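Pre-mRNA splicing factor PRP8 (Cyanidioschyzon merolae, PDB 6NQI) is a spliceosome component, represented here by its RNase H-like domain, that probably contacts the U5, U2 and U6 snRNAs and the intron. Local coordinates at residues Arg17-Trp29 against Val40-Arg54. Sequence-based numbering, arbitrary orientation.
Sequences RTAYRPHANGVIW and VKIVHRTTWAGQTRR
Y20 and W48 meet in a T-shaped stack: the edge of the tyrosine, led by CD1, is directed at the face of the indole five-membered ring, centroids 4.8 Å apart and planes at 81°. A chi1 of 171° sets the phenol ring opposite the main-chain nitrogen and brings CD1 to the indole; Y20 CB lies over the six-membered ring, 3.9 Å from its centroid, as a CH-pi contact. At the indole edge, W48 NE1 donates a weak bond of 3.3 Å to A19 O, while T47 CG2 covers the face turned from the tyrosine.

Where strand 40-43 gives way to the loop at H44, N25 joins the strand end to the residues that follow. Its OD1 accepts from R45 N at 2.9 Å and, weakly, from R45 NE, the guanidinium plane standing 75° from the amide. The same oxygen sits over the centre of the H44 ring, and N25 ND2 is bonded to T129 O, so both ends of the amide are engaged and its rotation is fixed. R45 CG packs against the backbone at A24.

Behind these contacts the strands run antiparallel. The I28-K41 pair exchanges two nearly straight bonds, I28 N to K41 O at 2.8 Å and K41 N to I28 O at 2.9 Å; the G26-V43 pair adds one good and one weak bond. On one face V27 CG1 touches V40 CG1 at 3.6 Å and also covers the centre of the W29 ring, with T129 and I125 of helix 123-130 packing nearby. On the other, I28 CG1 meets V43 CG2, and H65 of helix 54-71 touches I28 and K41. K41 NZ hydrogen-bonds S135 O. Strands 24-32 and 37-43 thus form the second and third strands of the antiparallel 11-21, 24-32, 37-43 run of the RNase H-like fold, whose mixed sheet is flanked by helices on both faces.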
loop_
_atom_site.group_PDB
_atom_site.type_symbol
_atom_site.label_atom_id
_atom_site.label_comp_id
_atom_site.label_asym_id
_atom_site.label_seq_id
_atom_site.Cartn_x
_atom_site.Cartn_y
_atom_site.Cartn_z
ATOM N N ARG A 17 6.068 4.869 5.212
ATOM C CA ARG A 17 6.627 6.213 5.254
ATOM C C ARG A 17 5.624 7.291 5.687
ATOM O O ARG A 17 6.028 8.444 5.900
ATOM C CB ARG A 17 7.211 6.544 3.889
ATOM C CG ARG A 17 8.459 5.779 3.610
ATOM C CD ARG A 17 8.980 6.050 2.229
ATOM N NE ARG A 17 8.208 5.366 1.196
ATOM C CZ ARG A 17 8.583 5.335 -0.082
ATOM N NH1 ARG A 17 9.711 5.950 -0.435
ATOM N NH2 ARG A 17 7.856 4.686 -0.993
ATOM N N THR A 18 4.340 6.954 5.803
ATOM C CA THR A 18 3.313 7.826 6.356
ATOM C C THR A 18 2.719 7.221 7.625
ATOM O O THR A 18 1.522 7.348 7.906
ATOM C CB THR A 18 2.208 8.090 5.333
ATOM O OG1 THR A 18 1.593 6.850 4.955
ATOM C CG2 THR A 18 2.753 8.817 4.122
ATOM N N ALA A 19 3.551 6.595 8.445
ATOM C CA ALA A 19 3.000 6.063 9.679
ATOM C C ALA A 19 2.885 7.161 10.733
ATOM O O ALA A 19 1.955 7.142 11.548
ATOM C CB ALA A 19 3.856 4.896 10.172
ATOM N N TYR A 20 3.816 8.106 10.734
ATOM C CA TYR A 20 3.713 9.325 11.517
ATOM C C TYR A 20 3.460 10.501 10.588
ATOM O O TYR A 20 4.294 10.803 9.731
ATOM C CB TYR A 20 4.962 9.583 12.360
ATOM C CG TYR A 20 4.941 10.949 12.999
ATOM C CD1 TYR A 20 4.141 11.213 14.113
ATOM C CD2 TYR A 20 5.719 11.975 12.494
ATOM C CE1 TYR A 20 4.113 12.468 14.697
ATOM C CE2 TYR A 20 5.703 13.223 13.072
ATOM C CZ TYR A 20 4.901 13.472 14.172
ATOM O OH TYR A 20 4.898 14.741 14.726
ATOM N N ARG A 21 2.334 11.182 10.778
ATOM C CA ARG A 21 2.112 12.455 10.106
ATOM C C ARG A 21 1.881 13.512 11.175
ATOM O O ARG A 21 1.094 13.278 12.104
ATOM C CB ARG A 21 0.917 12.403 9.133
ATOM C CG ARG A 21 1.197 11.597 7.843
ATOM C CD ARG A 21 0.161 11.864 6.747
ATOM N NE ARG A 21 -1.195 11.621 7.209
ATOM C CZ ARG A 21 -2.266 12.170 6.661
ATOM N NH1 ARG A 21 -2.121 12.995 5.630
ATOM N NH2 ARG A 21 -3.473 11.909 7.153
ATOM N N PRO A 22 2.600 14.646 11.133
ATOM C CA PRO A 22 2.479 15.642 12.211
ATOM C C PRO A 22 1.030 15.961 12.546
ATOM O O PRO A 22 0.268 16.387 11.675
ATOM C CB PRO A 22 3.214 16.863 11.640
ATOM C CG PRO A 22 4.219 16.280 10.701
ATOM C CD PRO A 22 3.519 15.090 10.070
ATOM N N HIS A 23 0.644 15.715 13.803
ATOM C CA HIS A 23 -0.693 16.038 14.314
ATOM C C HIS A 23 -1.819 15.442 13.467
ATOM O O HIS A 23 -2.850 16.074 13.233
ATOM C CB HIS A 23 -0.895 17.542 14.449
ATOM C CG HIS A 23 0.071 18.236 15.367
ATOM N ND1 HIS A 23 1.144 18.974 14.909
ATOM C CD2 HIS A 23 0.068 18.375 16.715
ATOM C CE1 HIS A 23 1.784 19.500 15.939
ATOM N NE2 HIS A 23 1.150 19.154 17.046
ATOM N N ALA A 24 -1.622 14.220 12.985
ATOM C CA ALA A 24 -2.686 13.538 12.261
ATOM C C ALA A 24 -2.426 12.044 12.308
ATOM O O ALA A 24 -1.288 11.606 12.498
ATOM C CB ALA A 24 -2.798 14.013 10.810
ATOM N N ASN A 25 -3.499 11.267 12.189
ATOM C CA ASN A 25 -3.348 9.823 12.045
ATOM C C ASN A 25 -2.547 9.513 10.788
ATOM O O ASN A 25 -2.783 10.102 9.731
ATOM C CB ASN A 25 -4.714 9.144 11.949
ATOM C CG ASN A 25 -5.609 9.426 13.141
ATOM O OD1 ASN A 25 -5.141 9.659 14.257
ATOM N ND2 ASN A 25 -6.913 9.373 12.911
ATOM N N GLY A 26 -1.577 8.605 10.919
ATOM C CA GLY A 26 -0.821 8.095 9.791
ATOM C C GLY A 26 -1.472 6.877 9.154
ATOM O O GLY A 26 -2.581 6.470 9.508
ATOM N N VAL A 27 -0.750 6.277 8.199
ATOM C CA VAL A 27 -1.225 5.104 7.452
ATOM C C VAL A 27 -0.026 4.228 7.102
ATOM O O VAL A 27 1.065 4.732 6.820
ATOM C CB VAL A 27 -2.007 5.503 6.174
ATOM C CG1 VAL A 27 -2.223 4.314 5.274
ATOM C CG2 VAL A 27 -3.366 6.066 6.518
ATOM N N ILE A 28 -0.227 2.913 7.129
ATOM C CA ILE A 28 0.696 1.943 6.544
ATOM C C ILE A 28 -0.011 1.239 5.384
ATOM O O ILE A 28 -1.134 0.740 5.542
ATOM C CB ILE A 28 1.184 0.917 7.584
ATOM C CG1 ILE A 28 1.996 1.613 8.669
ATOM C CG2 ILE A 28 1.988 -0.245 6.867
ATOM C CD1 ILE A 28 2.446 0.699 9.768
ATOM N N TRP A 29 0.625 1.232 4.212
ATOM C CA TRP A 29 0.039 0.635 3.015
ATOM C C TRP A 29 0.650 -0.721 2.696
ATOM O O TRP A 29 1.869 -0.887 2.776
ATOM C CB TRP A 29 0.254 1.543 1.810
ATOM C CG TRP A 29 0.055 2.972 2.092
ATOM C CD1 TRP A 29 0.982 3.853 2.557
ATOM C CD2 TRP A 29 -1.137 3.718 1.870
ATOM N NE1 TRP A 29 0.428 5.102 2.665
ATOM C CE2 TRP A 29 -0.873 5.043 2.243
ATOM C CE3 TRP A 29 -2.408 3.391 1.384
ATOM C CZ2 TRP A 29 -1.832 6.040 2.159
ATOM C CZ3 TRP A 29 -3.361 4.381 1.305
ATOM C CH2 TRP A 29 -3.068 5.690 1.686
ATOM N N VAL A 40 -5.033 -0.858 3.835
ATOM C CA VAL A 40 -4.811 0.427 4.483
ATOM C C VAL A 40 -4.924 0.203 5.981
ATOM O O VAL A 40 -5.984 -0.200 6.485
ATOM C CB VAL A 40 -5.816 1.484 4.007
ATOM C CG1 VAL A 40 -5.437 2.830 4.550
ATOM C CG2 VAL A 40 -5.850 1.537 2.507
ATOM N N LYS A 41 -3.827 0.418 6.692
ATOM C CA LYS A 41 -3.822 0.324 8.142
ATOM C C LYS A 41 -3.652 1.737 8.696
ATOM O O LYS A 41 -2.562 2.309 8.617
ATOM C CB LYS A 41 -2.713 -0.618 8.612
ATOM C CG LYS A 41 -2.499 -0.602 10.096
ATOM C CD LYS A 41 -3.627 -1.315 10.859
ATOM C CE LYS A 41 -3.247 -1.504 12.333
ATOM N NZ LYS A 41 -4.330 -2.169 13.109
ATOM N N ILE A 42 -4.720 2.305 9.240
ATOM C CA ILE A 42 -4.652 3.650 9.814
ATOM C C ILE A 42 -3.963 3.570 11.172
ATOM O O ILE A 42 -4.383 2.801 12.037
ATOM C CB ILE A 42 -6.054 4.275 9.929
ATOM C CG1 ILE A 42 -6.777 4.193 8.569
ATOM C CG2 ILE A 42 -5.952 5.696 10.393
ATOM C CD1 ILE A 42 -8.233 4.594 8.586
ATOM N N VAL A 43 -2.866 4.313 11.334
ATOM C CA VAL A 43 -2.095 4.390 12.580
ATOM C C VAL A 43 -2.581 5.610 13.372
ATOM O O VAL A 43 -2.343 6.759 12.979
ATOM C CB VAL A 43 -0.588 4.478 12.306
ATOM C CG1 VAL A 43 0.191 4.670 13.607
ATOM C CG2 VAL A 43 -0.112 3.234 11.563
ATOM N N HIS A 44 -3.258 5.375 14.495
ATOM C CA HIS A 44 -3.848 6.482 15.231
ATOM C C HIS A 44 -2.793 7.348 15.909
ATOM O O HIS A 44 -1.707 6.882 16.258
ATOM C CB HIS A 44 -4.829 5.963 16.268
ATOM C CG HIS A 44 -5.908 6.940 16.588
ATOM N ND1 HIS A 44 -5.818 7.838 17.631
ATOM C CD2 HIS A 44 -7.089 7.186 15.973
ATOM C CE1 HIS A 44 -6.910 8.580 17.654
ATOM N NE2 HIS A 44 -7.695 8.203 16.661
ATOM N N ARG A 45 -3.145 8.621 16.131
ATOM C CA ARG A 45 -2.201 9.541 16.747
ATOM C C ARG A 45 -1.797 9.133 18.152
ATOM O O ARG A 45 -0.683 9.463 18.570
ATOM C CB ARG A 45 -2.794 10.943 16.865
ATOM C CG ARG A 45 -2.809 11.803 15.652
ATOM C CD ARG A 45 -3.827 12.894 15.882
ATOM N NE ARG A 45 -5.119 12.242 16.034
ATOM C CZ ARG A 45 -6.275 12.862 16.222
ATOM N NH1 ARG A 45 -6.333 14.192 16.307
ATOM N NH2 ARG A 45 -7.384 12.138 16.339
ATOM N N THR A 46 -2.633 8.380 18.879
ATOM C CA THR A 46 -2.259 8.065 20.258
ATOM C C THR A 46 -0.992 7.231 20.294
ATOM O O THR A 46 -0.264 7.258 21.295
ATOM C CB THR A 46 -3.394 7.352 21.007
ATOM O OG1 THR A 46 -3.661 6.077 20.401
ATOM C CG2 THR A 46 -4.663 8.207 20.999
ATOM N N THR A 47 -0.715 6.510 19.196
ATOM C CA THR A 47 0.536 5.779 19.046
ATOM C C THR A 47 1.723 6.647 19.443
ATOM O O THR A 47 2.565 6.243 20.252
ATOM C CB THR A 47 0.680 5.314 17.589
ATOM O OG1 THR A 47 -0.461 4.540 17.206
ATOM C CG2 THR A 47 1.940 4.509 17.372
ATOM N N TRP A 48 1.751 7.884 18.964
ATOM C CA TRP A 48 2.929 8.717 19.145
ATOM C C TRP A 48 2.905 9.549 20.423
ATOM O O TRP A 48 3.936 10.136 20.764
ATOM C CB TRP A 48 3.085 9.652 17.937
ATOM C CG TRP A 48 2.961 8.943 16.672
ATOM C CD1 TRP A 48 1.924 9.005 15.787
ATOM C CD2 TRP A 48 3.909 8.032 16.120
ATOM N NE1 TRP A 48 2.172 8.176 14.712
ATOM C CE2 TRP A 48 3.384 7.571 14.900
ATOM C CE3 TRP A 48 5.151 7.569 16.540
ATOM C CZ2 TRP A 48 4.062 6.676 14.097
ATOM C CZ3 TRP A 48 5.816 6.690 15.760
ATOM C CH2 TRP A 48 5.278 6.247 14.539
ATOM N N ALA A 49 1.785 9.582 21.145
ATOM C CA ALA A 49 1.718 10.393 22.353
ATOM C C ALA A 49 2.827 9.981 23.308
ATOM O O ALA A 49 3.032 8.790 23.565
ATOM C CB ALA A 49 0.351 10.244 23.012
ATOM N N GLY A 50 3.601 10.963 23.765
ATOM C CA GLY A 50 4.655 10.685 24.719
ATOM C C GLY A 50 5.808 9.847 24.206
ATOM O O GLY A 50 6.562 9.301 25.013
ATOM N N GLN A 51 5.981 9.717 22.898
ATOM C CA GLN A 51 7.006 8.823 22.378
ATOM C C GLN A 51 8.354 9.532 22.266
ATOM O O GLN A 51 8.473 10.732 22.488
ATOM C CB GLN A 51 6.568 8.250 21.035
ATOM C CG GLN A 51 5.493 7.177 21.188
ATOM C CD GLN A 51 5.932 6.031 22.100
ATOM O OE1 GLN A 51 7.068 5.555 22.013
ATOM N NE2 GLN A 51 5.033 5.584 22.977
ATOM N N THR A 52 9.394 8.769 21.921
ATOM C CA THR A 52 10.746 9.324 21.925
ATOM C C THR A 52 11.480 9.177 20.602
ATOM O O THR A 52 12.188 10.097 20.201
ATOM C CB THR A 52 11.577 8.691 23.046
ATOM O OG1 THR A 52 10.880 8.855 24.284
ATOM C CG2 THR A 52 12.944 9.353 23.154
ATOM N N ARG A 53 11.337 8.059 19.901
ATOM C CA ARG A 53 11.991 7.890 18.607
ATOM C C ARG A 53 10.979 7.369 17.604
ATOM O O ARG A 53 10.450 6.266 17.775
ATOM C CB ARG A 53 13.187 6.949 18.722
ATOM C CG ARG A 53 14.293 7.505 19.612
ATOM C CD ARG A 53 15.300 6.431 19.956
ATOM N NE ARG A 53 14.656 5.348 20.689
ATOM C CZ ARG A 53 14.879 5.068 21.968
ATOM N NH1 ARG A 53 15.759 5.779 22.672
ATOM N NH2 ARG A 53 14.228 4.063 22.541
ATOM N N ARG A 54 10.704 8.165 16.563
ATOM C CA ARG A 54 9.664 7.781 15.609
ATOM C C ARG A 54 10.086 6.571 14.785
ATOM O O ARG A 54 9.263 5.695 14.502
ATOM C CB ARG A 54 9.280 8.953 14.689
ATOM C CG ARG A 54 10.382 9.552 13.814
ATOM C CD ARG A 54 9.864 10.817 13.107
ATOM N NE ARG A 54 10.928 11.782 12.817
ATOM C CZ ARG A 54 11.188 12.864 13.553
ATOM N NH1 ARG A 54 10.458 13.136 14.628
ATOM N NH2 ARG A 54 12.182 13.680 13.216
#